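Local coordinates for protein fusolin (Unidentified entomopoxvirus, PDB 4OW5) that probably binds chitin and acts as a lytic polysaccharide mono-oxygenase-like virulence enhancer, and crystallises in vivo into viral spindles, at residues A36-V41 with S57-M62; G115-T120 with C228-F233; I151-P156 with F209-R214. All coordinates share one frame; numbering follows the deposited sequence.

Contact 1. Residues A36-V41 with S57-M62; sequences AAYQNV and SAAQYM
Residues 36-41 and 57-62 belong to two helices that run roughly antiparallel; the axes of the two short segments approach to 8.4 Å with N-to-C directions at 142°, and Tyr-38 and Ala-59 form the nearest CA pair. At this pair the small Ala-59 leaves room for the Tyr-38 ring to lie over its methyl group. Ala-59 directs that methyl at the other helix and sets it over the centre of the ring: CB is 3.5 Å from the ring centroid and only 4° off the normal, a well-aligned CH-pi contact. Tyr-38 reaches this place with CG opposite the backbone N, which lays the ring beside the 57-62 helix. Gln-60 runs alongside it in the same direction, its CG near the plane of the ring at the edge and 3.4 Å from Tyr-38 OH. The amide adds a weak bond from Gln-60 NE2 to Tyr-38 OH, 3.3 Å long and bent; the stronger polar partner of this hydroxyl is Pro-24 O. On the other flank, the two branches of Val-41 divide the work. CG1 presses on the backbone between Ala-58 and Ala-59, whereas CG2 meets Met-62 CE at 3.5 Å. The thioether bends at its last torsion (chi3 52°), turning that methyl back to within 3.4 Å of Ala-37 O. Helices 32-47 and 52-64 thus form a helical hairpin, away from the annotated metal site; Met-62 O accepts a bond from Tyr-69 OH just before strand 70-72, and Asn-40 bonds Asp-243 and Ile-245 of the second subunit.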
loop_
_atom_site.group_PDB
_atom_site.type_symbol
_atom_site.label_atom_id
_atom_site.label_comp_id
_atom_site.label_asym_id
_atom_site.label_seq_id
_atom_site.Cartn_x
_atom_site.Cartn_y
_atom_site.Cartn_z
ATOM N N ALA A 36 -12.441 7.188 -16.760
ATOM C CA ALA A 36 -13.504 6.192 -16.536
ATOM C C ALA A 36 -14.778 6.835 -16.003
ATOM O O ALA A 36 -15.851 6.429 -16.413
ATOM C CB ALA A 36 -13.040 5.133 -15.542
ATOM N N ALA A 37 -14.665 7.783 -15.068
ATOM C CA ALA A 37 -15.837 8.496 -14.500
ATOM C C ALA A 37 -16.576 9.224 -15.617
ATOM O O ALA A 37 -17.791 9.097 -15.751
ATOM C CB ALA A 37 -15.378 9.484 -13.429
ATOM N N TYR A 38 -15.813 9.957 -16.458
ATOM C CA TYR A 38 -16.356 10.686 -17.595
ATOM C C TYR A 38 -17.091 9.721 -18.552
ATOM O O TYR A 38 -18.259 9.927 -18.896
ATOM C CB TYR A 38 -15.229 11.422 -18.335
ATOM C CG TYR A 38 -15.705 12.266 -19.497
ATOM C CD1 TYR A 38 -16.086 11.682 -20.701
ATOM C CD2 TYR A 38 -15.772 13.651 -19.393
ATOM C CE1 TYR A 38 -16.509 12.461 -21.778
ATOM C CE2 TYR A 38 -16.201 14.433 -20.451
ATOM C CZ TYR A 38 -16.521 13.838 -21.661
ATOM O OH TYR A 38 -16.939 14.628 -22.686
ATOM N N GLN A 39 -16.398 8.685 -18.949
ATOM C CA GLN A 39 -16.911 7.701 -19.910
ATOM C C GLN A 39 -18.088 6.898 -19.380
ATOM O O GLN A 39 -18.958 6.530 -20.172
ATOM C CB GLN A 39 -15.790 6.800 -20.415
ATOM C CG GLN A 39 -14.872 7.637 -21.327
ATOM C CD GLN A 39 -13.655 6.946 -21.882
ATOM O OE1 GLN A 39 -13.325 5.813 -21.538
ATOM N NE2 GLN A 39 -12.975 7.622 -22.796
ATOM N N ASN A 40 -18.203 6.706 -18.075
ATOM C CA ASN A 40 -19.368 6.016 -17.560
ATOM C C ASN A 40 -20.620 6.855 -17.799
ATOM O O ASN A 40 -21.646 6.333 -18.250
ATOM C CB ASN A 40 -19.244 5.699 -16.057
ATOM C CG ASN A 40 -19.122 4.227 -15.776
ATOM O OD1 ASN A 40 -18.570 3.469 -16.570
ATOM N ND2 ASN A 40 -19.738 3.758 -14.718
ATOM N N VAL A 41 -20.531 8.150 -17.529
ATOM C CA VAL A 41 -21.686 9.037 -17.725
ATOM C C VAL A 41 -21.964 9.184 -19.222
ATOM O O VAL A 41 -23.109 9.077 -19.633
ATOM C CB VAL A 41 -21.479 10.385 -17.043
ATOM C CG1 VAL A 41 -22.613 11.344 -17.411
ATOM C CG2 VAL A 41 -21.394 10.192 -15.528
ATOM N N SER A 57 -22.243 16.531 -23.101
ATOM C CA SER A 57 -22.734 17.571 -22.207
ATOM C C SER A 57 -22.927 17.042 -20.780
ATOM O O SER A 57 -22.602 17.737 -19.814
ATOM C CB SER A 57 -24.049 18.157 -22.716
ATOM O OG SER A 57 -24.485 19.161 -21.817
ATOM N N ALA A 58 -23.508 15.841 -20.652
ATOM C CA ALA A 58 -23.785 15.242 -19.343
ATOM C C ALA A 58 -22.492 14.952 -18.606
ATOM O O ALA A 58 -22.366 15.338 -17.441
ATOM C CB ALA A 58 -24.611 13.973 -19.506
ATOM N N ALA A 59 -21.522 14.346 -19.283
ATOM C CA ALA A 59 -20.219 13.998 -18.684
ATOM C C ALA A 59 -19.384 15.260 -18.399
ATOM O O ALA A 59 -18.720 15.335 -17.360
ATOM C CB ALA A 59 -19.453 13.052 -19.587
ATOM N N GLN A 60 -19.433 16.253 -19.290
ATOM C CA GLN A 60 -18.676 17.496 -19.073
ATOM C C GLN A 60 -19.306 18.300 -17.944
ATOM O O GLN A 60 -18.562 18.908 -17.176
ATOM C CB GLN A 60 -18.548 18.349 -20.343
ATOM C CG GLN A 60 -17.659 17.679 -21.354
ATOM C CD GLN A 60 -17.649 18.321 -22.708
ATOM O OE1 GLN A 60 -18.348 19.287 -22.967
ATOM N NE2 GLN A 60 -16.844 17.766 -23.601
ATOM N N TYR A 61 -20.644 18.249 -17.796
ATOM C CA TYR A 61 -21.352 18.925 -16.701
ATOM C C TYR A 61 -20.886 18.376 -15.351
ATOM O O TYR A 61 -20.712 19.130 -14.390
ATOM C CB TYR A 61 -22.868 18.765 -16.847
ATOM C CG TYR A 61 -23.684 19.377 -15.734
ATOM C CD1 TYR A 61 -24.034 18.633 -14.613
ATOM C CD2 TYR A 61 -24.255 20.636 -15.876
ATOM C CE1 TYR A 61 -24.837 19.163 -13.616
ATOM C CE2 TYR A 61 -25.053 21.188 -14.874
ATOM C CZ TYR A 61 -25.377 20.432 -13.764
ATOM O OH TYR A 61 -26.206 20.947 -12.801
ATOM N N MET A 62 -20.677 17.071 -15.277
ATOM C CA MET A 62 -20.178 16.446 -14.041
ATOM C C MET A 62 -18.805 17.051 -13.630
ATOM O O MET A 62 -18.565 17.311 -12.448
ATOM C CB MET A 62 -20.094 14.925 -14.256
ATOM C CG MET A 62 -19.356 14.202 -13.185
ATOM S SD MET A 62 -19.252 12.395 -13.398
ATOM C CE MET A 62 -18.646 12.294 -14.995
#

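Contact 2. Residues G115-T120 with C228-F233; sequences GSWTPT and CADVIF
Asp-230 meets the 115-120 segment with both its carboxylate and its backbone. Its CG lies opposite its own carbonyl carbon, which brings OD2 to 3.4 Å from Trp-117 CB, while the carboxylate and indole planes are only 11° apart. The carboxylate is not left to this apolar neighbour: OD1 forms a salt bridge with Arg-10, which also makes a cation-pi contact with Trp-117, and a water lies 2.7 Å from Asp-230 OD2 and 2.7 Å from Thr-118 O, bridging the two. Such company would be expected to favour the charged form of the buried acid. The indole itself leads off toward helix 32-47, with NE1 bonded to Val-113 O. Beyond Pro-119 the chain enters a parallel beta bridge, Thr-120 with Val-231, at the start of strand 120-123 in the mixed sheet of this LPMO-like domain. Thr-120 N donates to Asp-230 O at 2.9 Å, from 36° above the carbonyl plane, and Ile-232 N donates to Thr-120 O at 3.0 Å, close to the line of the C=O bond. Pro-119 and Ile-232 lie side by side, CG against CG2 at 3.7 Å. Ile-232 supplies this branch because its CG1 swings opposite the backbone N (chi1 -159°), leaving CG2 between N and the carbonyl carbon. Thr-120 OG1 shares a second water with Asp-230 O, and its hydroxyl also bonds Tyr-345 OH of the second subunit.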
loop_
_atom_site.group_PDB
_atom_site.type_symbol
_atom_site.label_atom_id
_atom_site.label_comp_id
_atom_site.label_asym_id
_atom_site.label_seq_id
_atom_site.Cartn_x
_atom_site.Cartn_y
_atom_site.Cartn_z
ATOM N N GLY A 115 -12.063 1.939 -8.121
ATOM C CA GLY A 115 -10.811 1.783 -8.830
ATOM C C GLY A 115 -9.663 2.549 -8.221
ATOM O O GLY A 115 -9.754 3.018 -7.073
ATOM N N SER A 116 -8.595 2.728 -9.031
ATOM C CA SER A 116 -7.315 3.295 -8.606
ATOM C C SER A 116 -7.319 4.828 -8.587
ATOM O O SER A 116 -6.476 5.457 -9.234
ATOM C CB SER A 116 -6.201 2.781 -9.517
ATOM O OG SER A 116 -6.488 2.998 -10.890
ATOM N N TRP A 117 -8.239 5.437 -7.809
ATOM C CA TRP A 117 -8.340 6.896 -7.720
ATOM C C TRP A 117 -7.018 7.469 -7.244
ATOM O O TRP A 117 -6.417 6.876 -6.362
ATOM C CB TRP A 117 -9.473 7.328 -6.787
ATOM C CG TRP A 117 -10.830 7.086 -7.373
ATOM C CD1 TRP A 117 -11.659 6.026 -7.144
ATOM C CD2 TRP A 117 -11.473 7.891 -8.356
ATOM N NE1 TRP A 117 -12.840 6.202 -7.830
ATOM C CE2 TRP A 117 -12.710 7.281 -8.656
ATOM C CE3 TRP A 117 -11.135 9.094 -9.000
ATOM C CZ2 TRP A 117 -13.599 7.827 -9.565
ATOM C CZ3 TRP A 117 -12.025 9.633 -9.908
ATOM C CH2 TRP A 117 -13.240 9.013 -10.170
ATOM N N THR A 118 -6.540 8.570 -7.854
ATOM C CA THR A 118 -5.244 9.138 -7.505
ATOM C C THR A 118 -5.371 9.850 -6.166
ATOM O O THR A 118 -6.166 10.789 -6.057
ATOM C CB THR A 118 -4.714 10.085 -8.576
ATOM O OG1 THR A 118 -4.607 9.371 -9.795
ATOM C CG2 THR A 118 -3.328 10.696 -8.202
ATOM N N PRO A 119 -4.566 9.457 -5.159
ATOM C CA PRO A 119 -4.662 10.130 -3.870
ATOM C C PRO A 119 -3.657 11.216 -3.666
ATOM O O PRO A 119 -2.622 11.254 -4.305
ATOM C CB PRO A 119 -4.363 8.990 -2.904
ATOM C CG PRO A 119 -3.244 8.222 -3.638
ATOM C CD PRO A 119 -3.622 8.317 -5.102
ATOM N N THR A 120 -3.928 12.046 -2.681
ATOM C CA THR A 120 -2.967 12.949 -2.095
ATOM C C THR A 120 -2.047 12.053 -1.265
ATOM O O THR A 120 -2.543 11.308 -0.414
ATOM C CB THR A 120 -3.654 14.005 -1.219
ATOM O OG1 THR A 120 -4.385 14.905 -2.062
ATOM C CG2 THR A 120 -2.639 14.758 -0.311
ATOM N N CYS A 228 -15.725 13.831 -1.777
ATOM C CA CYS A 228 -14.774 12.781 -1.466
ATOM C C CYS A 228 -13.387 13.264 -1.780
ATOM O O CYS A 228 -13.185 13.880 -2.817
ATOM C CB CYS A 228 -15.083 11.511 -2.265
ATOM S SG CYS A 228 -16.624 10.719 -1.783
ATOM N N ALA A 229 -12.423 12.961 -0.915
ATOM C CA ALA A 229 -11.006 13.238 -1.148
ATOM C C ALA A 229 -10.231 11.936 -0.899
ATOM O O ALA A 229 -10.384 11.323 0.153
ATOM C CB ALA A 229 -10.518 14.329 -0.244
ATOM N N ASP A 230 -9.428 11.534 -1.864
ATOM C CA ASP A 230 -8.605 10.317 -1.808
ATOM C C ASP A 230 -7.237 10.648 -1.200
ATOM O O ASP A 230 -6.588 11.620 -1.588
ATOM C CB ASP A 230 -8.449 9.722 -3.201
ATOM C CG ASP A 230 -9.795 9.406 -3.837
ATOM O OD1 ASP A 230 -10.501 8.492 -3.318
ATOM O OD2 ASP A 230 -10.158 10.079 -4.847
ATOM N N VAL A 231 -6.811 9.858 -0.256
ATOM C CA VAL A 231 -5.580 10.086 0.510
ATOM C C VAL A 231 -4.866 8.762 0.841
ATOM O O VAL A 231 -5.503 7.741 1.095
ATOM C CB VAL A 231 -5.903 10.848 1.851
ATOM C CG1 VAL A 231 -4.630 11.269 2.618
ATOM C CG2 VAL A 231 -6.818 12.051 1.649
ATOM N N ILE A 232 -3.535 8.840 0.963
ATOM C CA ILE A 232 -2.702 7.734 1.380
ATOM C C ILE A 232 -1.519 8.262 2.173
ATOM O O ILE A 232 -0.952 9.298 1.842
ATOM C CB ILE A 232 -2.230 6.841 0.196
ATOM C CG1 ILE A 232 -1.820 5.456 0.719
ATOM C CG2 ILE A 232 -1.122 7.487 -0.649
ATOM C CD1 ILE A 232 -1.432 4.441 -0.405
ATOM N N PHE A 233 -1.139 7.547 3.212
ATOM C CA PHE A 233 0.061 7.868 3.952
ATOM C C PHE A 233 1.216 7.101 3.294
ATOM O O PHE A 233 1.031 5.948 2.920
ATOM C CB PHE A 233 -0.107 7.505 5.445
ATOM C CG PHE A 233 -1.011 8.490 6.137
ATOM C CD1 PHE A 233 -0.614 9.799 6.323
ATOM C CD2 PHE A 233 -2.260 8.106 6.605
ATOM C CE1 PHE A 233 -1.457 10.722 6.913
ATOM C CE2 PHE A 233 -3.088 9.023 7.242
ATOM C CZ PHE A 233 -2.663 10.326 7.417
HETATM O O HOH W 1 -8.682 11.553 -6.522
HETATM O O HOH W 2 -6.842 14.169 -2.357
#

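Contact 3. Residues I151-P156 with F209-R214; sequences IYITVP and FVLYVR
The Tyr-152 ring has Tyr-212 O in its plane at the edge, 3.7 Å from CD2, and the Phe-209 ring likewise has Leu-211 CD2 at an in-plane edge. Ile-153 CD1 comes to Phe-209 CD2 obliquely, at 3.7 Å. The two tyrosine rings do not stack; the side chains meet at their bases, CB to CB, and each ring meets Trp-167 edge-to-face. Their hydroxyls bond outside the pair, Tyr-152 OH to Glu-150 and Tyr-212 OH to Leu-92 O. The backbone frame is an antiparallel strand pair of the fibronectin type III-like beta-sandwich. Tyr-152 and Tyr-212 are its hydrogen-bonded pair, N to O 2.8 Å both ways, the bond to Tyr-212 O lying in the carbonyl plane. Ile-151 with Val-213 and Ile-153 with Leu-211 are non-hydrogen-bonded pairs, and their side chains share the opposite face, where Ile-151, Ile-153 and Phe-209 reach strand 194-203. At the strand end Thr-154 takes over: its OG1 sits between N and the carbonyl carbon (chi1 45°), where it accepts the N-H of Val-210, N to OG1 3.1 Å, in an almost straight bond (177°), while Thr-154 N donates to Val-210 O and CG2 rests 3.8 Å from Val-210 CB.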
loop_
_atom_site.group_PDB
_atom_site.type_symbol
_atom_site.label_atom_id
_atom_site.label_comp_id
_atom_site.label_asym_id
_atom_site.label_seq_id
_atom_site.Cartn_x
_atom_site.Cartn_y
_atom_site.Cartn_z
ATOM N N ILE A 151 -16.613 16.271 8.820
ATOM C CA ILE A 151 -15.553 15.555 8.109
ATOM C C ILE A 151 -15.581 14.136 8.616
ATOM O O ILE A 151 -15.680 13.910 9.833
ATOM C CB ILE A 151 -14.165 16.216 8.267
ATOM C CG1 ILE A 151 -14.212 17.718 7.902
ATOM C CG2 ILE A 151 -13.087 15.451 7.461
ATOM C CD1 ILE A 151 -12.864 18.459 8.106
ATOM N N TYR A 152 -15.520 13.195 7.676
ATOM C CA TYR A 152 -15.516 11.772 7.917
ATOM C C TYR A 152 -14.318 11.103 7.304
ATOM O O TYR A 152 -13.805 11.575 6.302
ATOM C CB TYR A 152 -16.767 11.111 7.337
ATOM C CG TYR A 152 -18.064 11.656 7.883
ATOM C CD1 TYR A 152 -18.750 10.990 8.888
ATOM C CD2 TYR A 152 -18.640 12.804 7.352
ATOM C CE1 TYR A 152 -19.953 11.470 9.383
ATOM C CE2 TYR A 152 -19.848 13.293 7.834
ATOM C CZ TYR A 152 -20.488 12.638 8.875
ATOM O OH TYR A 152 -21.680 13.074 9.379
ATOM N N ILE A 153 -13.920 9.961 7.864
ATOM C CA ILE A 153 -12.844 9.117 7.351
ATOM C C ILE A 153 -13.406 7.707 7.173
ATOM O O ILE A 153 -14.184 7.223 8.019
ATOM C CB ILE A 153 -11.554 9.114 8.220
ATOM C CG1 ILE A 153 -10.441 8.308 7.508
ATOM C CG2 ILE A 153 -11.807 8.520 9.627
ATOM C CD1 ILE A 153 -9.101 8.441 8.120
ATOM N N THR A 154 -13.020 7.055 6.087
ATOM C CA THR A 154 -13.449 5.685 5.870
ATOM C C THR A 154 -12.880 4.734 6.964
ATOM O O THR A 154 -11.790 4.951 7.498
ATOM C CB THR A 154 -13.095 5.168 4.488
ATOM O OG1 THR A 154 -11.746 5.525 4.186
ATOM C CG2 THR A 154 -14.064 5.660 3.411
ATOM N N VAL A 155 -13.656 3.715 7.272
ATOM C CA VAL A 155 -13.294 2.656 8.229
ATOM C C VAL A 155 -12.056 1.926 7.690
ATOM O O VAL A 155 -11.872 1.883 6.476
ATOM C CB VAL A 155 -14.439 1.663 8.544
ATOM C CG1 VAL A 155 -15.627 2.359 9.216
ATOM C CG2 VAL A 155 -14.886 0.879 7.307
ATOM N N PRO A 156 -11.253 1.266 8.545
ATOM C CA PRO A 156 -10.055 0.580 8.019
ATOM C C PRO A 156 -10.301 -0.520 6.977
ATOM O O PRO A 156 -9.439 -0.728 6.146
ATOM C CB PRO A 156 -9.392 0.008 9.273
ATOM C CG PRO A 156 -9.952 0.820 10.410
ATOM C CD PRO A 156 -11.319 1.210 10.020
ATOM N N PHE A 209 -7.305 5.621 1.626
ATOM C CA PHE A 209 -8.586 5.895 2.251
ATOM C C PHE A 209 -9.245 7.118 1.649
ATOM O O PHE A 209 -8.677 7.801 0.796
ATOM C CB PHE A 209 -8.392 6.065 3.773
ATOM C CG PHE A 209 -7.510 7.202 4.200
ATOM C CD1 PHE A 209 -6.133 7.059 4.227
ATOM C CD2 PHE A 209 -8.056 8.413 4.593
ATOM C CE1 PHE A 209 -5.324 8.084 4.703
ATOM C CE2 PHE A 209 -7.247 9.465 4.993
ATOM C CZ PHE A 209 -5.888 9.285 5.090
ATOM N N VAL A 210 -10.463 7.374 2.092
ATOM C CA VAL A 210 -11.281 8.481 1.645
ATOM C C VAL A 210 -11.645 9.330 2.844
ATOM O O VAL A 210 -11.959 8.813 3.929
ATOM C CB VAL A 210 -12.565 7.992 0.854
ATOM C CG1 VAL A 210 -13.631 9.096 0.732
ATOM C CG2 VAL A 210 -12.193 7.461 -0.506
ATOM N N LEU A 211 -11.557 10.643 2.644
ATOM C CA LEU A 211 -12.047 11.659 3.570
ATOM C C LEU A 211 -13.301 12.218 2.919
ATOM O O LEU A 211 -13.294 12.436 1.707
ATOM C CB LEU A 211 -11.004 12.756 3.849
ATOM C CG LEU A 211 -9.765 12.258 4.608
ATOM C CD1 LEU A 211 -8.691 13.278 4.682
ATOM C CD2 LEU A 211 -10.120 11.806 5.995
ATOM N N TYR A 212 -14.399 12.271 3.658
ATOM C CA TYR A 212 -15.673 12.782 3.174
ATOM C C TYR A 212 -15.997 14.083 3.905
ATOM O O TYR A 212 -15.972 14.113 5.123
ATOM C CB TYR A 212 -16.763 11.758 3.383
ATOM C CG TYR A 212 -18.024 11.972 2.571
ATOM C CD1 TYR A 212 -17.971 12.130 1.186
ATOM C CD2 TYR A 212 -19.272 12.019 3.184
ATOM C CE1 TYR A 212 -19.124 12.287 0.435
ATOM C CE2 TYR A 212 -20.435 12.117 2.436
ATOM C CZ TYR A 212 -20.360 12.281 1.067
ATOM O OH TYR A 212 -21.519 12.318 0.351
ATOM N N VAL A 213 -16.211 15.154 3.158
ATOM C CA VAL A 213 -16.469 16.490 3.718
ATOM C C VAL A 213 -17.849 16.952 3.292
ATOM O O VAL A 213 -18.175 16.983 2.091
ATOM C CB VAL A 213 -15.408 17.515 3.275
ATOM C CG1 VAL A 213 -15.719 18.916 3.823
ATOM C CG2 VAL A 213 -14.018 17.092 3.719
ATOM N N ARG A 214 -18.616 17.378 4.291
ATOM C CA ARG A 214 -19.933 17.941 4.156
ATOM C C ARG A 214 -19.888 19.401 4.588
ATOM O O ARG A 214 -19.471 19.674 5.709
ATOM C CB ARG A 214 -20.914 17.184 5.038
ATOM C CG ARG A 214 -22.331 17.729 4.922
ATOM C CD ARG A 214 -23.218 17.059 5.925
ATOM N NE ARG A 214 -24.581 17.576 5.881
ATOM C CZ ARG A 214 -25.441 17.557 6.901
ATOM N NH1 ARG A 214 -25.084 17.047 8.077
ATOM N NH2 ARG A 214 -26.666 18.035 6.749
#

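How the contacts relate
Contacts 2 and 3 share the mixed sheet: strands 209-217 and 223-234 are neighbours, joined by the probable bonds Ala-229 N to Leu-211 O and Val-231 O to Phe-209 N, both 2.8 Å. Contacts 1 and 3 are both buried, contact 3 throughout and mostly apolar on the face of Ile-151 and Ile-153; contact 2 lies near the chain centre yet is only partly buried, and adds waters and a charged aspartate. The centre of contact 1, in the helical part, is about 18 Å from the centre of the chain, and close helix packing replaces backbone bonds there. It meets contact 2 where Ala-37 CB touches Trp-117 CH2 at 3.9 Å. Contacts 1 and 2 both reach the second subunit.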